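PDB 4IO2: glutamate receptor 1 from Adineta vaga, which binds glutamate through the ligand-binding domain described here and probably works as a ligand-gated ion channel. Local coordinates for residues 65-70 / 84-89; 72-77 / 210-215; 12-17 / 43-48. All coordinates share one frame; numbering follows the deposited sequence. Where two conformers were deposited one is given.

Interaction 1 of 3, residues 65-70 / 84-89; sequences TSYTGL and GDITVT. With GLU (glutamic acid), chain E.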
ATOM      1  N   THR A  65      17.232 -19.950  -4.020  1.00 23.70           N
ATOM      2  CA  THR A  65      16.695 -18.828  -4.801  1.00 20.92           C
ATOM      3  C   THR A  65      16.563 -17.569  -3.960  1.00 18.88           C
ATOM      4  O   THR A  65      15.982 -17.601  -2.883  1.00 19.43           O
ATOM      5  CB  THR A  65      15.317 -19.190  -5.387  1.00 22.28           C
ATOM      6  OG1 THR A  65      15.450 -20.425  -6.107  1.00 23.66           O
ATOM      7  CG2 THR A  65      14.821 -18.092  -6.311  1.00 22.12           C
ATOM      8  N   SER A  66      17.079 -16.460  -4.477  1.00 18.68           N
ATOM      9  CA  SER A  66      16.941 -15.174  -3.827  1.00 16.53           C
ATOM     10  C   SER A  66      15.622 -14.546  -4.265  1.00 15.84           C
ATOM     11  O   SER A  66      14.993 -15.006  -5.250  1.00 14.83           O
ATOM     12  CB  SER A  66      18.128 -14.262  -4.167  1.00 18.17           C
ATOM     13  OG  SER A  66      18.047 -13.857  -5.516  1.00 19.29           O
ATOM     14  N   TYR A  67      15.208 -13.467  -3.612  1.00 14.32           N
ATOM     15  CA  TYR A  67      13.979 -12.778  -4.000  1.00 12.70           C
ATOM     16  C   TYR A  67      14.159 -12.160  -5.393  1.00 12.92           C
ATOM     17  O   TYR A  67      13.274 -12.332  -6.259  1.00 12.37           O
ATOM     18  CB  TYR A  67      13.567 -11.779  -2.897  1.00 12.68           C
ATOM     19  CG  TYR A  67      12.846 -12.507  -1.798  1.00 11.82           C
ATOM     20  CD1 TYR A  67      13.549 -13.205  -0.825  1.00 13.63           C
ATOM     21  CD2 TYR A  67      11.477 -12.552  -1.766  1.00 11.94           C
ATOM     22  CE1 TYR A  67      12.884 -13.936   0.168  1.00 12.50           C
ATOM     23  CE2 TYR A  67      10.779 -13.290  -0.809  1.00 11.95           C
ATOM     24  CZ  TYR A  67      11.506 -13.973   0.163  1.00 11.43           C
ATOM     25  OH  TYR A  67      10.874 -14.705   1.158  1.00 12.50           O
ATOM     26  N   THR A  68      15.264 -11.461  -5.621  0.56 12.79           N
ATOM     27  CA  THR A  68      15.449 -10.917  -6.946  0.56 13.67           C
ATOM     28  C   THR A  68      15.621 -12.042  -7.977  0.56 13.16           C
ATOM     29  O   THR A  68      15.137 -11.904  -9.113  0.56 12.55           O
ATOM     30  CB  THR A  68      16.537  -9.831  -6.985  0.56 16.85           C
ATOM     31  OG1 THR A  68      16.059  -8.716  -6.236  0.56 17.90           O
ATOM     32  CG2 THR A  68      16.762  -9.363  -8.439  0.56 13.50           C
ATOM     33  N   GLY A  69      16.201 -13.175  -7.567  1.00 15.91           N
ATOM     34  CA  GLY A  69      16.285 -14.358  -8.442  1.00 15.01           C
ATOM     35  C   GLY A  69      14.922 -14.913  -8.868  1.00 15.17           C
ATOM     36  O   GLY A  69      14.717 -15.310 -10.033  1.00 15.79           O
ATOM     37  N   LEU A  70      13.972 -14.932  -7.942  1.00 14.35           N
ATOM     38  CA  LEU A  70      12.608 -15.362  -8.241  1.00 13.56           C
ATOM     39  C   LEU A  70      11.974 -14.428  -9.277  1.00 12.20           C
ATOM     40  O   LEU A  70      11.319 -14.897 -10.240  1.00 14.31           O
ATOM     41  CB  LEU A  70      11.773 -15.399  -6.951  1.00 13.31           C
ATOM     42  CG  LEU A  70      10.305 -15.799  -7.132  1.00 13.80           C
ATOM     43  CD1 LEU A  70      10.156 -17.192  -7.670  1.00 20.29           C
ATOM     44  CD2 LEU A  70       9.619 -15.643  -5.812  1.00 16.35           C
ATOM     45  N   GLY A  84       4.262 -14.214  -2.844  1.00 12.71           N
ATOM     46  CA  GLY A  84       4.998 -14.332  -1.615  1.00 11.50           C
ATOM     47  C   GLY A  84       5.193 -12.982  -0.968  1.00 11.49           C
ATOM     48  O   GLY A  84       4.531 -11.972  -1.273  1.00 12.12           O
ATOM     49  N   ASP A  85       6.120 -12.949  -0.015  1.00 11.44           N
ATOM     50  CA  ASP A  85       6.550 -11.712   0.655  1.00 10.92           C
ATOM     51  C   ASP A  85       7.584 -11.013  -0.221  1.00  9.66           C
ATOM     52  O   ASP A  85       8.748 -10.921   0.136  1.00 10.35           O
ATOM     53  CB  ASP A  85       7.098 -11.995   2.066  1.00 11.54           C
ATOM     54  CG  ASP A  85       8.151 -13.113   2.151  1.00 11.29           C
ATOM     55  OD1 ASP A  85       8.282 -13.950   1.254  1.00 11.77           O
ATOM     56  OD2 ASP A  85       8.855 -13.172   3.209  1.00 12.04           O
ATOM     57  N   ILE A  86       7.115 -10.551  -1.395  1.00 10.37           N
ATOM     58  CA  ILE A  86       7.970 -10.010  -2.437  1.00 10.04           C
ATOM     59  C   ILE A  86       7.737  -8.515  -2.537  1.00  9.42           C
ATOM     60  O   ILE A  86       6.640  -8.050  -2.880  1.00 10.57           O
ATOM     61  CB  ILE A  86       7.664 -10.665  -3.797  1.00 11.10           C
ATOM     62  CG1 ILE A  86       7.764 -12.196  -3.730  1.00 12.00           C
ATOM     63  CG2 ILE A  86       8.591 -10.165  -4.846  1.00 11.74           C
ATOM     64  CD1 ILE A  86       7.087 -12.905  -4.903  1.00 13.52           C
ATOM     65  N   THR A  87       8.761  -7.744  -2.156  1.00 10.18           N
ATOM     66  CA  THR A  87       8.659  -6.308  -2.154  1.00  9.93           C
ATOM     67  C   THR A  87       8.601  -5.699  -3.550  1.00 11.07           C
ATOM     68  O   THR A  87       9.392  -6.034  -4.429  1.00 10.81           O
ATOM     69  CB  THR A  87       9.817  -5.699  -1.357  1.00 11.00           C
ATOM     70  OG1 THR A  87       9.844  -6.289  -0.052  1.00 11.77           O
ATOM     71  CG2 THR A  87       9.694  -4.170  -1.210  1.00 12.13           C
ATOM     72  N   VAL A  88       7.680  -4.761  -3.749  1.00  9.92           N
ATOM     73  CA  VAL A  88       7.563  -4.005  -5.005  1.00  9.98           C
ATOM     74  C   VAL A  88       8.642  -2.941  -4.985  1.00 11.46           C
ATOM     75  O   VAL A  88       8.688  -2.087  -4.088  1.00 13.30           O
ATOM     76  CB  VAL A  88       6.175  -3.380  -5.104  1.00 10.92           C
ATOM     77  CG1 VAL A  88       6.056  -2.638  -6.429  1.00 13.93           C
ATOM     78  CG2 VAL A  88       5.090  -4.470  -4.979  1.00 12.19           C
ATOM     79  N   THR A  89       9.568  -2.998  -5.929  1.00 11.47           N
ATOM     80  CA  THR A  89      10.653  -2.016  -6.015  1.00 10.50           C
ATOM     81  C   THR A  89      10.749  -1.450  -7.424  1.00 11.92           C
ATOM     82  O   THR A  89      10.325  -2.054  -8.376  1.00 11.28           O
ATOM     83  CB  THR A  89      12.045  -2.587  -5.671  1.00 12.17           C
ATOM     84  OG1 THR A  89      12.448  -3.452  -6.715  1.00 13.26           O
ATOM     85  CG2 THR A  89      12.055  -3.359  -4.323  1.00 11.75           C
TER
HETATM   86  N   GLU E 303      10.542  -8.895   0.857  1.00 10.91           N
HETATM   87  CA  GLU E 303      11.982  -8.974   0.597  1.00 10.22           C
HETATM   88  C   GLU E 303      12.256  -8.850  -0.899  1.00 10.32           C
HETATM   89  O   GLU E 303      11.296  -8.963  -1.705  1.00 11.24           O
HETATM   90  CB  GLU E 303      12.602 -10.275   1.115  1.00 12.57           C
HETATM   91  CG  GLU E 303      12.424 -10.562   2.610  1.00 13.19           C
HETATM   92  CD  GLU E 303      13.209  -9.654   3.557  1.00 13.49           C
HETATM   93  OE1 GLU E 303      14.018  -8.864   3.077  1.00 16.05           O
HETATM   94  OE2 GLU E 303      13.052  -9.806   4.797  1.00 13.02           O
HETATM   95  OXT GLU E 303      13.429  -8.624  -1.277  1.00 12.48           O

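Interaction 2 of 3, residues 72-77 / 210-215; sequences LALANG and VTPKEW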
ATOM      1  N   LEU A  72      13.527 -12.534 -11.491  1.00 13.16           N
ATOM      2  CA  LEU A  72      14.194 -12.779 -12.759  1.00 14.73           C
ATOM      3  C   LEU A  72      13.729 -14.071 -13.428  1.00 15.27           C
ATOM      4  O   LEU A  72      13.579 -14.132 -14.648  1.00 15.67           O
ATOM      5  CB  LEU A  72      15.717 -12.821 -12.548  1.00 14.92           C
ATOM      6  CG  LEU A  72      16.334 -11.444 -12.307  1.00 15.49           C
ATOM      7  CD1 LEU A  72      17.710 -11.585 -11.653  1.00 16.86           C
ATOM      8  CD2 LEU A  72      16.434 -10.677 -13.592  1.00 18.54           C
ATOM      9  N   ALA A  73      13.506 -15.099 -12.636  1.00 15.35           N
ATOM     10  CA  ALA A  73      13.007 -16.382 -13.156  1.00 16.27           C
ATOM     11  C   ALA A  73      11.627 -16.197 -13.770  1.00 15.71           C
ATOM     12  O   ALA A  73      11.361 -16.708 -14.873  1.00 17.25           O
ATOM     13  CB  ALA A  73      12.982 -17.425 -12.054  1.00 16.65           C
ATOM     14  N   LEU A  74      10.757 -15.419 -13.123  1.00 15.02           N
ATOM     15  CA  LEU A  74       9.458 -15.177 -13.704  1.00 14.47           C
ATOM     16  C   LEU A  74       9.631 -14.420 -15.027  1.00 16.29           C
ATOM     17  O   LEU A  74       8.991 -14.743 -16.031  1.00 16.83           O
ATOM     18  CB  LEU A  74       8.570 -14.397 -12.740  1.00 16.04           C
ATOM     19  CG  LEU A  74       7.176 -14.182 -13.333  1.00 19.80           C
ATOM     20  CD1 LEU A  74       6.136 -14.289 -12.263  1.00 23.60           C
ATOM     21  CD2 LEU A  74       7.053 -12.857 -14.074  1.00 17.15           C
ATOM     22  N   ALA A  75      10.468 -13.378 -15.038  1.00 14.09           N
ATOM     23  CA  ALA A  75      10.653 -12.578 -16.253  1.00 17.35           C
ATOM     24  C   ALA A  75      11.174 -13.435 -17.393  1.00 18.08           C
ATOM     25  O   ALA A  75      10.882 -13.155 -18.541  1.00 20.79           O
ATOM     26  CB  ALA A  75      11.589 -11.404 -16.012  1.00 17.37           C
ATOM     27  N   ASN A  76      11.934 -14.477 -17.074  1.00 17.60           N
ATOM     28  CA  ASN A  76      12.468 -15.401 -18.080  1.00 18.88           C
ATOM     29  C   ASN A  76      11.429 -16.403 -18.584  1.00 20.30           C
ATOM     30  O   ASN A  76      11.703 -17.118 -19.535  1.00 23.17           O
ATOM     31  CB  ASN A  76      13.621 -16.171 -17.446  1.00 22.66           C
ATOM     32  CG  ASN A  76      14.365 -17.034 -18.435  1.00 23.49           C
ATOM     33  OD1 ASN A  76      14.972 -16.517 -19.367  1.00 25.97           O
ATOM     34  ND2 ASN A  76      14.367 -18.344 -18.205  1.00 26.08           N
ATOM     35  N   GLY A  77      10.270 -16.479 -17.923  1.00 18.99           N
ATOM     36  CA  GLY A  77       9.190 -17.361 -18.347  1.00 22.04           C
ATOM     37  C   GLY A  77       9.053 -18.632 -17.525  1.00 21.24           C
ATOM     38  O   GLY A  77       8.258 -19.490 -17.911  1.00 23.27           O
ATOM     39  N   VAL A 210       3.832 -10.909  -8.434  1.00 11.30           N
ATOM     40  CA  VAL A 210       4.632 -10.639  -9.612  1.00 10.49           C
ATOM     41  C   VAL A 210       3.939 -11.226 -10.815  1.00 10.49           C
ATOM     42  O   VAL A 210       3.534 -12.381 -10.793  1.00 12.22           O
ATOM     43  CB  VAL A 210       6.040 -11.269  -9.483  1.00 11.31           C
ATOM     44  CG1 VAL A 210       6.887 -10.867 -10.671  1.00 12.79           C
ATOM     45  CG2 VAL A 210       6.723 -10.880  -8.195  1.00 13.73           C
ATOM     46  N   THR A 211       3.843 -10.447 -11.883  1.00 11.52           N
ATOM     47  CA  THR A 211       3.261 -10.896 -13.150  1.00 12.21           C
ATOM     48  C   THR A 211       4.150 -10.424 -14.294  1.00 13.12           C
ATOM     49  O   THR A 211       4.958  -9.527 -14.135  1.00 13.23           O
ATOM     50  CB  THR A 211       1.818 -10.368 -13.376  1.00 14.39           C
ATOM     51  OG1 THR A 211       1.842  -9.020 -13.812  1.00 16.62           O
ATOM     52  CG2 THR A 211       0.967 -10.454 -12.132  1.00 13.77           C
ATOM     53  N   PRO A 212       3.931 -10.966 -15.482  1.00 13.62           N
ATOM     54  CA  PRO A 212       4.631 -10.399 -16.623  1.00 14.32           C
ATOM     55  C   PRO A 212       4.224  -8.953 -16.855  1.00 14.64           C
ATOM     56  O   PRO A 212       3.093  -8.594 -16.522  1.00 15.15           O
ATOM     57  CB  PRO A 212       4.172 -11.288 -17.800  1.00 17.63           C
ATOM     58  CG  PRO A 212       3.775 -12.578 -17.145  1.00 15.84           C
ATOM     59  CD  PRO A 212       3.156 -12.167 -15.840  1.00 15.52           C
ATOM     60  N   LYS A 213       5.088  -8.169 -17.494  1.00 15.45           N
ATOM     61  CA  LYS A 213       4.663  -6.864 -17.942  1.00 16.47           C
ATOM     62  C   LYS A 213       3.580  -7.009 -19.006  1.00 18.24           C
ATOM     63  O   LYS A 213       3.559  -7.979 -19.763  1.00 19.90           O
ATOM     64  CB  LYS A 213       5.855  -6.101 -18.505  1.00 18.18           C
ATOM     65  CG  LYS A 213       6.829  -5.681 -17.405  1.00 18.59           C
ATOM     66  CD  LYS A 213       7.844  -4.703 -17.938  1.00 20.98           C
ATOM     67  CE  LYS A 213       8.849  -5.359 -18.826  1.00 23.53           C
ATOM     68  NZ  LYS A 213       9.849  -4.337 -19.297  1.00 25.42           N
ATOM     69  N   GLU A 214       2.671  -6.050 -19.033  1.00 19.56           N
ATOM     70  CA  GLU A 214       1.599  -6.017 -20.041  1.00 22.53           C
ATOM     71  C   GLU A 214       0.775  -7.313 -20.094  1.00 24.25           C
ATOM     72  O   GLU A 214       0.434  -7.794 -21.165  1.00 27.58           O
ATOM     73  CB  GLU A 214       2.170  -5.648 -21.422  1.00 27.74           C
ATOM     74  CG  GLU A 214       2.815  -4.273 -21.403  1.00 31.14           C
ATOM     75  CD  GLU A 214       3.540  -3.932 -22.661  1.00 38.66           C
ATOM     76  OE1 GLU A 214       3.088  -4.389 -23.738  1.00 42.64           O
ATOM     77  OE2 GLU A 214       4.554  -3.195 -22.567  1.00 39.10           O
ATOM     78  N   TRP A 215       0.438  -7.870 -18.933  1.00 21.62           N
ATOM     79  CA  TRP A 215      -0.179  -9.192 -18.843  1.00 20.57           C
ATOM     80  C   TRP A 215      -1.643  -9.164 -19.198  1.00 20.47           C
ATOM     81  O   TRP A 215      -2.378  -8.312 -18.724  1.00 21.81           O
ATOM     82  CB  TRP A 215      -0.058  -9.677 -17.399  1.00 19.21           C
ATOM     83  CG  TRP A 215      -0.278 -11.107 -17.138  1.00 18.33           C
ATOM     84  CD1 TRP A 215       0.169 -12.179 -17.869  1.00 21.03           C
ATOM     85  CD2 TRP A 215      -0.923 -11.644 -15.999  1.00 15.54           C
ATOM     86  NE1 TRP A 215      -0.170 -13.359 -17.239  1.00 21.96           N
ATOM     87  CE2 TRP A 215      -0.835 -13.050 -16.079  1.00 18.52           C
ATOM     88  CE3 TRP A 215      -1.560 -11.064 -14.882  1.00 16.21           C
ATOM     89  CZ2 TRP A 215      -1.382 -13.877 -15.108  1.00 20.40           C
ATOM     90  CZ3 TRP A 215      -2.096 -11.872 -13.949  1.00 18.61           C
ATOM     91  CH2 TRP A 215      -1.994 -13.277 -14.045  1.00 21.36           C
TER

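Interaction 3 of 3, residues 12-17 / 43-48; sequences IGVIES and DLIEYL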
ATOM      1  N   ILE A  12       2.529 -21.082 -10.599  1.00 15.39           N
ATOM      2  CA  ILE A  12       2.644 -20.100  -9.511  1.00 14.12           C
ATOM      3  C   ILE A  12       3.908 -20.368  -8.712  1.00 15.37           C
ATOM      4  O   ILE A  12       3.992 -21.374  -8.024  1.00 16.30           O
ATOM      5  CB  ILE A  12       1.442 -20.160  -8.563  1.00 14.33           C
ATOM      6  CG1 ILE A  12       0.146 -19.995  -9.328  1.00 15.40           C
ATOM      7  CG2 ILE A  12       1.604 -19.103  -7.454  1.00 14.77           C
ATOM      8  CD1 ILE A  12      -1.126 -20.082  -8.469  1.00 18.93           C
ATOM      9  N   GLY A  13       4.903 -19.498  -8.857  1.00 13.39           N
ATOM     10  CA  GLY A  13       6.131 -19.618  -8.090  1.00 14.23           C
ATOM     11  C   GLY A  13       5.921 -19.116  -6.662  1.00 14.63           C
ATOM     12  O   GLY A  13       5.296 -18.056  -6.450  1.00 14.64           O
ATOM     13  N   VAL A  14       6.403 -19.907  -5.703  1.00 13.26           N
ATOM     14  CA  VAL A  14       6.391 -19.547  -4.298  1.00 14.27           C
ATOM     15  C   VAL A  14       7.783 -19.750  -3.754  1.00 13.30           C
ATOM     16  O   VAL A  14       8.621 -20.409  -4.373  1.00 15.05           O
ATOM     17  CB  VAL A  14       5.321 -20.336  -3.487  1.00 13.29           C
ATOM     18  CG1 VAL A  14       3.900 -20.083  -3.997  1.00 14.31           C
ATOM     19  CG2 VAL A  14       5.574 -21.821  -3.446  1.00 13.53           C
ATOM     20  N   ILE A  15       8.063 -19.110  -2.621  1.00 13.00           N
ATOM     21  CA  ILE A  15       9.417 -19.103  -2.048  1.00 12.57           C
ATOM     22  C   ILE A  15       9.324 -19.280  -0.534  1.00 13.31           C
ATOM     23  O   ILE A  15       8.504 -18.669   0.141  1.00 13.17           O
ATOM     24  CB  ILE A  15      10.161 -17.803  -2.460  1.00 12.62           C
ATOM     25  CG1 ILE A  15      11.581 -17.769  -1.935  1.00 13.76           C
ATOM     26  CG2 ILE A  15       9.408 -16.515  -2.067  1.00 13.05           C
ATOM     27  CD1 ILE A  15      12.454 -16.686  -2.554  1.00 16.34           C
ATOM     28  N   GLU A  16      10.152 -20.162   0.003  1.00 13.17           N
ATOM     29  CA  GLU A  16      10.087 -20.483   1.417  1.00 13.17           C
ATOM     30  C   GLU A  16      10.302 -19.241   2.289  1.00 13.60           C
ATOM     31  O   GLU A  16      11.300 -18.539   2.150  1.00 14.36           O
ATOM     32  CB  GLU A  16      11.120 -21.579   1.755  1.00 16.33           C
ATOM     33  CG  GLU A  16      11.066 -22.046   3.209  1.00 17.25           C
ATOM     34  CD  GLU A  16      11.967 -23.208   3.541  1.00 26.06           C
ATOM     35  OE1 GLU A  16      12.661 -23.710   2.634  1.00 32.42           O
ATOM     36  OE2 GLU A  16      11.992 -23.628   4.731  1.00 27.62           O
ATOM     37  N   SER A  17       9.401 -19.047   3.249  1.00 13.08           N
ATOM     38  CA  SER A  17       9.483 -17.942   4.199  1.00 11.08           C
ATOM     39  C   SER A  17       8.371 -18.144   5.221  1.00 11.00           C
ATOM     40  O   SER A  17       7.209 -17.901   4.909  1.00 12.24           O
ATOM     41  CB  SER A  17       9.272 -16.611   3.514  1.00 11.49           C
ATOM     42  OG  SER A  17       9.441 -15.588   4.462  1.00 13.97           O
ATOM     43  N   ASP A  43      -2.963 -20.460   1.446  1.00 14.72           N
ATOM     44  CA  ASP A  43      -4.364 -20.152   1.678  1.00 13.94           C
ATOM     45  C   ASP A  43      -4.853 -19.055   0.709  1.00 14.36           C
ATOM     46  O   ASP A  43      -5.995 -19.088   0.209  1.00 15.22           O
ATOM     47  CB  ASP A  43      -4.630 -19.687   3.129  1.00 14.82           C
ATOM     48  CG  ASP A  43      -4.493 -20.772   4.152  1.00 16.31           C
ATOM     49  OD1 ASP A  43      -4.308 -21.964   3.817  1.00 19.50           O
ATOM     50  OD2 ASP A  43      -4.679 -20.414   5.351  1.00 18.38           O
ATOM     51  N   LEU A  44      -4.014 -18.059   0.467  1.00 13.07           N
ATOM     52  CA  LEU A  44      -4.363 -16.991  -0.470  1.00 12.54           C
ATOM     53  C   LEU A  44      -4.605 -17.571  -1.887  1.00 13.89           C
ATOM     54  O   LEU A  44      -5.568 -17.189  -2.561  1.00 14.05           O
ATOM     55  CB  LEU A  44      -3.251 -15.922  -0.489  1.00 12.29           C
ATOM     56  CG  LEU A  44      -3.447 -14.812  -1.512  1.00 13.49           C
ATOM     57  CD1 LEU A  44      -4.780 -14.069  -1.333  1.00 15.33           C
ATOM     58  CD2 LEU A  44      -2.277 -13.876  -1.480  1.00 14.58           C
ATOM     59  N   ILE A  45      -3.736 -18.481  -2.347  1.00 12.67           N
ATOM     60  CA  ILE A  45      -3.920 -19.103  -3.648  1.00 13.63           C
ATOM     61  C   ILE A  45      -5.295 -19.790  -3.703  1.00 16.83           C
ATOM     62  O   ILE A  45      -5.985 -19.700  -4.698  1.00 17.09           O
ATOM     63  CB  ILE A  45      -2.785 -20.116  -3.925  1.00 14.36           C
ATOM     64  CG1 ILE A  45      -1.482 -19.358  -4.204  1.00 13.27           C
ATOM     65  CG2 ILE A  45      -3.116 -21.035  -5.080  1.00 16.72           C
ATOM     66  CD1 ILE A  45      -0.199 -20.226  -4.089  1.00 15.88           C
ATOM     67  N   GLU A  46      -5.672 -20.507  -2.658  1.00 16.40           N
ATOM     68  CA  GLU A  46      -6.973 -21.152  -2.629  0.52 18.67           C
ATOM     69  C   GLU A  46      -8.140 -20.153  -2.688  1.00 17.62           C
ATOM     70  O   GLU A  46      -9.125 -20.387  -3.391  1.00 19.22           O
ATOM     71  CB  GLU A  46      -7.087 -22.052  -1.403  0.52 20.93           C
ATOM     72  CG  GLU A  46      -8.409 -22.785  -1.268  0.52 24.90           C
ATOM     73  CD  GLU A  46      -8.766 -23.619  -2.494  0.52 28.27           C
ATOM     74  OE1 GLU A  46      -7.856 -24.003  -3.267  0.52 26.95           O
ATOM     75  OE2 GLU A  46      -9.972 -23.889  -2.682  0.52 29.85           O
ATOM     76  N   TYR A  47      -8.054 -19.036  -1.964  1.00 17.52           N
ATOM     77  CA  TYR A  47      -9.132 -18.045  -2.016  1.00 17.80           C
ATOM     78  C   TYR A  47      -9.221 -17.462  -3.420  1.00 17.66           C
ATOM     79  O   TYR A  47     -10.311 -17.295  -3.976  1.00 21.93           O
ATOM     80  CB  TYR A  47      -8.848 -16.890  -1.050  1.00 18.53           C
ATOM     81  CG  TYR A  47      -9.276 -17.115   0.380  1.00 23.18           C
ATOM     82  CD1 TYR A  47     -10.613 -17.138   0.728  1.00 26.92           C
ATOM     83  CD2 TYR A  47      -8.334 -17.259   1.402  1.00 26.02           C
ATOM     84  CE1 TYR A  47     -10.999 -17.312   2.037  1.00 28.08           C
ATOM     85  CE2 TYR A  47      -8.728 -17.438   2.723  1.00 27.87           C
ATOM     86  CZ  TYR A  47     -10.058 -17.470   3.028  1.00 29.47           C
ATOM     87  OH  TYR A  47     -10.513 -17.650   4.333  1.00 36.28           O
ATOM     88  N   LEU A  48      -8.086 -17.180  -4.041  1.00 16.01           N
ATOM     89  CA  LEU A  48      -8.103 -16.639  -5.401  1.00 16.59           C
ATOM     90  C   LEU A  48      -8.612 -17.689  -6.429  1.00 18.96           C
ATOM     91  O   LEU A  48      -9.403 -17.375  -7.329  1.00 21.00           O
ATOM     92  CB  LEU A  48      -6.724 -16.179  -5.827  1.00 15.55           C
ATOM     93  CG  LEU A  48      -6.242 -14.901  -5.119  1.00 16.66           C
ATOM     94  CD1 LEU A  48      -4.778 -14.711  -5.393  1.00 18.38           C
ATOM     95  CD2 LEU A  48      -7.058 -13.709  -5.613  1.00 19.54           C
TER

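Interaction 1 of 3, residues 65-70 / 84-89
The ring of Y67 carries the bound glutamate on one face: CB of the ligand sits over its centre, 3.5 Å above the plane, while CG1 of I86 lies at the ring's edge, 4.2 Å from CD2 of Y67. Ring and D85 carboxylate are steeply turned, their planes 78° apart, and the phenol OH donates to OD1 of D85 at 2.7 Å, on the syn side and 32° out of the carboxylate plane. D85 can reach the phenol because CG stands between its backbone N and carbonyl carbon (chi1 50°). The same residue centres an inverse gamma turn and presents its backbone O to the ligand N at 2.8 Å. T87 grips the ligand twice more: its N donates to the ligand O in a nearly straight bond, and its OG1 accepts from the ligand N at 2.8 Å. Beyond the ring edge I86 extends to L70, its CD1 3.8 Å from CD2 of the leucine. With Y67 replaced by an alanine, the D85 carboxylate, short of the phenol donor, would probably be freer to turn, and the ligand CB would lose its aromatic cover. R162 also bonds the phenol, and S17 holds OD2 of D85. Y67 opens helix 67-75, whose first turn is capped by OG of S66, and the loop 84-89 runs from strand 81-82 toward helix 90-93, bonded through I86 and V88 to strand 200-211.

Interaction 2 of 3, residues 72-77 / 210-215
L74 alone carries the helical side of this contact, with its two methyl branches dividing the work. CD1 touches the backbone O of V210 at 3.5 Å and CG1 of the same valine at 3.8 Å; CD2 lies against the T211-P212 peptide, 3.8 Å from C of T211 and 4.3 Å from CD of P212. The leucine and valine side chains run alongside one another, pointing opposite ways, and CG1 of V210 also comes within 3.9 Å of CD2 of L74. What brings the leucine across is its first torsion, with CG anti to the backbone N (chi1 -178°). A second shell surrounds the partners. P212 begins a type II turn that ends at W215, and the indole receives CB of T211 and CD of P212 over one face, both offset toward its rim. Behind L74 the helix closes in a Schellman motif, G77 having positive phi and donating its N to O of L74 at 2.9 Å. The carbonyl of G77 is bonded in turn by R11. Further out, V210 pairs through its backbone with A82 and T211 with A97, while L221 of helix 218-230 packs on T211 and W215. The contact thus joins the C-terminal end of helix 67-75 to the end of strand 200-211, beside strands 81-82 and 97-98.

Interaction 3 of 3, residues 12-17 / 43-48
I45 meets both I12 and V14, and these three side chains, all buried, make the whole contact. I12 and I45 reach toward each other tip to tip: CG2 of I12 stands 4.0 Å from CD1 of I45, and CD1 of I12 the same 4.0 Å from CG2 of I45, so that each isoleucine offers both its branches. V14 comes in at a slant, its CG1 4.1 Å from the same CD1 of I45, which therefore lies against two residues of one strand. That methyl reaches so far because CG1 of I45 is anti to the carbonyl carbon (chi1 -72°) and the chain beyond it is extended (chi2 163°). I12 and V14 both point toward the helix since they alternate along the strand with G13; the backbones of I12 and V14 pair with strand 55-60 and that of G13 with I81 and I83. A56 and V58 of strand 55-60, together with I83, fill in around the three aliphatic groups.

The solvent side is looser and polar: the partly exposed E46 forms a salt bridge with R49, and E16 is exposed in the loop after the strand. Another flank of helix 40-52 is covered, the buried L44 and partly exposed Y47 packing on helices 218-230 and 233-242, while D43 forms a salt bridge with K240 and accepts from NE1 of W241. A helix packed through an isoleucine onto a short parallel sheet, here strands 55-60, 9-14 and 81-82 in that order, is the alpha/beta layering of a periplasmic-binding-protein-like lobe, the fold that glutamate receptor ligand-binding domains share.

How the interactions relate
Along the chain interaction 3 closes before the other two open, whereas interactions 1 and 2 interleave, since segments 65-70 and 72-77 precede 84-89 and 210-215. Both of these use helix 67-75: its start faces the ligand and its end meets strand 200-211. Their centres lie about 12 Å apart, and CD1 of I86 touches CG2 of V210 at 3.9 Å. Interaction 3 is about 14 Å from interaction 1 between centres, yet the loop after its strand reaches the pocket, where I15 packs on Y67. Interactions 2 and 3 do not touch. Interaction 1, which holds part of the ligand site, thus touches both others, through apolar packing to interaction 2 and through packing plus the probable S17-D85 bond to interaction 3.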